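Local coordinates for putative uncharacterized protein (Thermotoga maritima, PDB 3CNL) that is a circularly permuted GTPase that binds GTP and probably acts in a late step of 50S ribosomal subunit assembly, at residues A[53-58]-A[107-112]. Numbering follows the deposited sequence.
Sequences LNKVDI and VPNTGK. With GNP (phosphoaminophosphonic acid-guanylate ester), chain B.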
ATOM      1  N   LEU A  53       7.968   3.483   2.860  1.00 20.65           N
ATOM      2  CA  LEU A  53       6.649   3.679   3.460  1.00 20.60           C
ATOM      3  C   LEU A  53       5.974   4.790   2.700  1.00 20.69           C
ATOM      4  O   LEU A  53       6.253   5.961   2.939  1.00 20.68           O
ATOM      5  CB  LEU A  53       6.764   4.014   4.949  1.00 20.34           C
ATOM      6  CG  LEU A  53       7.416   2.926   5.797  1.00 20.78           C
ATOM      7  CD1 LEU A  53       7.392   3.334   7.261  1.00 20.55           C
ATOM      8  CD2 LEU A  53       6.772   1.512   5.587  1.00 19.51           C
ATOM      9  N   ASN A  54       5.105   4.423   1.755  1.00 20.29           N
ATOM     10  CA  ASN A  54       4.562   5.392   0.818  1.00 20.82           C
ATOM     11  C   ASN A  54       3.271   6.052   1.344  1.00 21.14           C
ATOM     12  O   ASN A  54       2.702   5.579   2.319  1.00 21.06           O
ATOM     13  CB  ASN A  54       4.298   4.689  -0.513  1.00 20.24           C
ATOM     14  CG  ASN A  54       4.231   5.632  -1.656  1.00 20.86           C
ATOM     15  OD1 ASN A  54       4.819   6.690  -1.608  1.00 21.31           O
ATOM     16  ND2 ASN A  54       3.519   5.256  -2.711  1.00 22.95           N
ATOM     17  N   LYS A  55       2.820   7.112   0.673  1.00 21.55           N
ATOM     18  CA  LYS A  55       1.547   7.805   0.968  1.00 21.97           C
ATOM     19  C   LYS A  55       1.510   8.437   2.377  1.00 23.04           C
ATOM     20  O   LYS A  55       0.434   8.507   2.998  1.00 22.62           O
ATOM     21  CB  LYS A  55       0.318   6.881   0.760  1.00 22.12           C
ATOM     22  CG  LYS A  55       0.206   6.213  -0.636  1.00 21.33           C
ATOM     23  CD  LYS A  55      -1.114   5.477  -0.843  1.00 20.92           C
ATOM     24  CE  LYS A  55      -1.109   4.762  -2.198  1.00 21.26           C
ATOM     25  NZ  LYS A  55      -2.421   4.107  -2.477  1.00 20.87           N
ATOM     26  N   VAL A  56       2.661   8.921   2.873  1.00 23.88           N
ATOM     27  CA  VAL A  56       2.717   9.528   4.231  1.00 23.96           C
ATOM     28  C   VAL A  56       1.802  10.755   4.355  1.00 24.98           C
ATOM     29  O   VAL A  56       1.395  11.181   5.473  1.00 24.14           O
ATOM     30  CB  VAL A  56       4.177   9.851   4.713  1.00 24.46           C
ATOM     31  CG1 VAL A  56       5.007   8.569   4.857  1.00 24.45           C
ATOM     32  CG2 VAL A  56       4.862  10.893   3.812  1.00 24.68           C
ATOM     33  N   ASP A  57       1.447  11.304   3.201  1.00 25.31           N
ATOM     34  CA  ASP A  57       0.591  12.487   3.161  1.00 26.17           C
ATOM     35  C   ASP A  57      -0.844  12.231   3.657  1.00 26.55           C
ATOM     36  O   ASP A  57      -1.502  13.153   4.152  1.00 27.43           O
ATOM     37  CB  ASP A  57       0.602  13.105   1.765  1.00 26.18           C
ATOM     38  CG  ASP A  57       0.044  12.175   0.722  1.00 25.17           C
ATOM     39  OD1 ASP A  57       0.502  11.031   0.667  1.00 24.20           O
ATOM     40  OD2 ASP A  57      -0.858  12.584  -0.036  1.00 24.90           O
ATOM     41  N   ILE A  58      -1.304  10.979   3.560  1.00 25.89           N
ATOM     42  CA  ILE A  58      -2.643  10.589   4.010  1.00 24.10           C
ATOM     43  C   ILE A  58      -2.594   9.643   5.227  1.00 24.66           C
ATOM     44  O   ILE A  58      -3.630   9.092   5.644  1.00 24.44           O
ATOM     45  CB  ILE A  58      -3.505  10.002   2.856  1.00 24.38           C
ATOM     46  CG1 ILE A  58      -2.838   8.776   2.195  1.00 22.98           C
ATOM     47  CG2 ILE A  58      -3.827  11.098   1.806  1.00 23.10           C
ATOM     48  CD1 ILE A  58      -3.647   8.153   1.094  1.00 22.56           C
ATOM     49  N   VAL A 107       2.402  -5.041  -2.964  1.00 22.45           N
ATOM     50  CA  VAL A 107       1.039  -5.551  -3.204  1.00 22.31           C
ATOM     51  C   VAL A 107       0.325  -4.500  -4.035  1.00 22.64           C
ATOM     52  O   VAL A 107       0.849  -3.411  -4.182  1.00 22.79           O
ATOM     53  CB  VAL A 107       0.293  -5.833  -1.895  1.00 22.13           C
ATOM     54  CG1 VAL A 107       1.059  -6.872  -1.048  1.00 22.20           C
ATOM     55  CG2 VAL A 107       0.040  -4.505  -1.107  1.00 22.00           C
ATOM     56  N   PRO A 108      -0.858  -4.822  -4.593  1.00 23.24           N
ATOM     57  CA  PRO A 108      -1.569  -3.852  -5.404  1.00 23.31           C
ATOM     58  C   PRO A 108      -1.844  -2.527  -4.689  1.00 23.28           C
ATOM     59  O   PRO A 108      -2.068  -2.515  -3.471  1.00 23.52           O
ATOM     60  CB  PRO A 108      -2.889  -4.569  -5.709  1.00 24.25           C
ATOM     61  CG  PRO A 108      -2.564  -6.028  -5.629  1.00 24.23           C
ATOM     62  CD  PRO A 108      -1.568  -6.121  -4.526  1.00 23.41           C
ATOM     63  N   ASN A 109      -1.776  -1.437  -5.454  1.00 22.79           N
ATOM     64  CA  ASN A 109      -2.290  -0.103  -5.088  1.00 22.84           C
ATOM     65  C   ASN A 109      -1.390   0.776  -4.236  1.00 22.09           C
ATOM     66  O   ASN A 109      -1.750   1.922  -3.938  1.00 21.13           O
ATOM     67  CB  ASN A 109      -3.687  -0.200  -4.417  1.00 22.83           C
ATOM     68  CG  ASN A 109      -4.459   1.085  -4.525  1.00 22.88           C
ATOM     69  OD1 ASN A 109      -4.603   1.606  -5.613  1.00 23.30           O
ATOM     70  ND2 ASN A 109      -4.935   1.628  -3.386  1.00 22.74           N
ATOM     71  N   THR A 110      -0.216   0.277  -3.868  1.00 22.06           N
ATOM     72  CA  THR A 110       0.647   0.985  -2.881  1.00 22.29           C
ATOM     73  C   THR A 110       1.419   2.164  -3.460  1.00 22.46           C
ATOM     74  O   THR A 110       2.064   2.891  -2.714  1.00 21.98           O
ATOM     75  CB  THR A 110       1.666   0.063  -2.246  1.00 22.34           C
ATOM     76  OG1 THR A 110       2.476  -0.517  -3.283  1.00 23.05           O
ATOM     77  CG2 THR A 110       0.972  -1.043  -1.441  1.00 22.52           C
ATOM     78  N   GLY A 111       1.380   2.332  -4.784  1.00 22.92           N
ATOM     79  CA  GLY A 111       1.980   3.514  -5.431  1.00 23.85           C
ATOM     80  C   GLY A 111       3.170   3.246  -6.355  1.00 25.00           C
ATOM     81  O   GLY A 111       3.951   4.161  -6.634  1.00 24.78           O
ATOM     82  N   LYS A 112       3.286   2.015  -6.852  1.00 25.22           N
ATOM     83  CA  LYS A 112       4.488   1.567  -7.564  1.00 26.10           C
ATOM     84  C   LYS A 112       4.664   2.218  -8.932  1.00 27.38           C
ATOM     85  O   LYS A 112       5.785   2.612  -9.290  1.00 27.71           O
ATOM     86  CB  LYS A 112       4.499   0.041  -7.686  1.00 26.04           C
ATOM     87  CG  LYS A 112       4.386  -0.677  -6.335  1.00 25.35           C
ATOM     88  CD  LYS A 112       4.321  -2.205  -6.467  1.00 25.53           C
ATOM     89  CE  LYS A 112       3.124  -2.679  -7.263  1.00 22.62           C
ATOM     90  NZ  LYS A 112       1.848  -2.220  -6.652  1.00 18.31           N
TER
HETATM   91  PG  GNP B 501      -1.159  -1.566  -8.873  1.00 38.27           P
HETATM   92  O1G GNP B 501       0.041  -2.476  -8.738  1.00 36.49           O
HETATM   93  O2G GNP B 501      -2.363  -2.086  -8.111  1.00 40.18           O
HETATM   94  O3G GNP B 501      -1.404  -1.311 -10.356  1.00 37.74           O
HETATM   95  N3B GNP B 501      -1.017  -0.075  -8.356  1.00 32.88           N
HETATM   96  PB  GNP B 501       0.298   0.729  -8.020  1.00 30.22           P
HETATM   97  O1B GNP B 501       1.013   0.086  -6.877  1.00 23.61           O
HETATM   98  O2B GNP B 501       1.084   0.885  -9.280  1.00 28.79           O
HETATM   99  O3A GNP B 501      -0.200   2.114  -7.561  1.00 26.57           O
HETATM  100  PA  GNP B 501      -0.445   3.419  -8.378  1.00 27.21           P
HETATM  101  O1A GNP B 501       0.806   4.181  -8.531  1.00 24.68           O
HETATM  102  O2A GNP B 501      -1.224   3.178  -9.604  1.00 27.42           O
HETATM  103  O5' GNP B 501      -1.312   4.269  -7.403  1.00 26.29           O
HETATM  104  C5' GNP B 501      -2.556   3.798  -6.866  1.00 26.42           C
HETATM  105  C4' GNP B 501      -3.350   5.008  -6.383  1.00 27.52           C
HETATM  106  O4' GNP B 501      -2.682   5.672  -5.271  1.00 26.59           O
HETATM  107  C3' GNP B 501      -3.576   6.113  -7.399  1.00 28.88           C
HETATM  108  O3' GNP B 501      -4.863   6.669  -7.170  1.00 31.11           O
HETATM  109  C2' GNP B 501      -2.497   7.121  -7.038  1.00 27.88           C
HETATM  110  O2' GNP B 501      -2.861   8.413  -7.466  1.00 29.64           O
HETATM  111  C1' GNP B 501      -2.489   7.046  -5.516  1.00 25.30           C
HETATM  112  N9  GNP B 501      -1.211   7.374  -4.888  1.00 24.60           N
HETATM  113  C8  GNP B 501       0.028   6.889  -5.256  1.00 24.13           C
HETATM  114  N7  GNP B 501       0.994   7.334  -4.488  1.00 26.19           N
HETATM  115  C5  GNP B 501       0.336   8.174  -3.565  1.00 24.81           C
HETATM  116  C6  GNP B 501       0.835   8.943  -2.477  1.00 25.13           C
HETATM  117  O6  GNP B 501       2.011   9.063  -2.091  1.00 22.83           O
HETATM  118  N1  GNP B 501      -0.187   9.630  -1.795  1.00 24.53           N
HETATM  119  C2  GNP B 501      -1.532   9.579  -2.126  1.00 25.12           C
HETATM  120  N2  GNP B 501      -2.383  10.303  -1.369  1.00 26.03           N
HETATM  121  N3  GNP B 501      -2.012   8.860  -3.125  1.00 23.51           N
HETATM  122  C4  GNP B 501      -1.025   8.194  -3.801  1.00 24.38           C
HETATM  123  O   HOH W   1       3.678   6.566  -5.219  1.00 31.85           O
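Between Asn54 and Thr110 the backbones come no nearer than 7.0 Å CA to CA, with the end of strand 48-54 facing a loop whose type II turn runs from Val107 to Thr110, so side chains from 53-58 must bridge the gap to main-chain carbonyls. Asn54 ND2 lies 2.8 Å from Thr110 O, and the N-H points almost straight at it (174°). That oxygen sits almost in the amide plane of Asn54 and receives the bond on a lone pair in its own carbonyl plane. With CG turned anti to the backbone N (chi1 -159°), the amide reaches across to the loop; a water accepts a second bond from ND2 and donates to Gly111 O, which fixes the amide's rotation. Lys55 runs alongside, extended beyond CG, and its NZ meets Asn109 O at 2.7 Å, nearly end-on to the carbonyl (161°). The same NZ donates to the ribose O4' of GNP, while the aliphatic chain of Lys55 lies against one face of the guanine, with Lys55 CG 3.4 Å from GNP C6.

Together these residues join the two halves of a GTPase nucleotide site: 54-57, Asn-Lys-Val-Asp, is the NKxD guanine-recognition motif, and 107-112 belongs to the P-loop (Walker A). Circular permutation places the former earlier in the chain. Asp57 reads the base edge, with OD1 accepting from GNP N1 at 2.9 Å and OD2 from N2. On the phosphate side, Lys112 N donates to GNP O1B at 3.0 Å, nearly straight. Lys112 NZ, brought back by bends at chi3 and chi4, bonds to GNP O1G and to Val107 O, tying the loop's start to the gamma-phosphate. Thr110 OG1 instead bonds to Val28 O, holding the loop to strand 24-30.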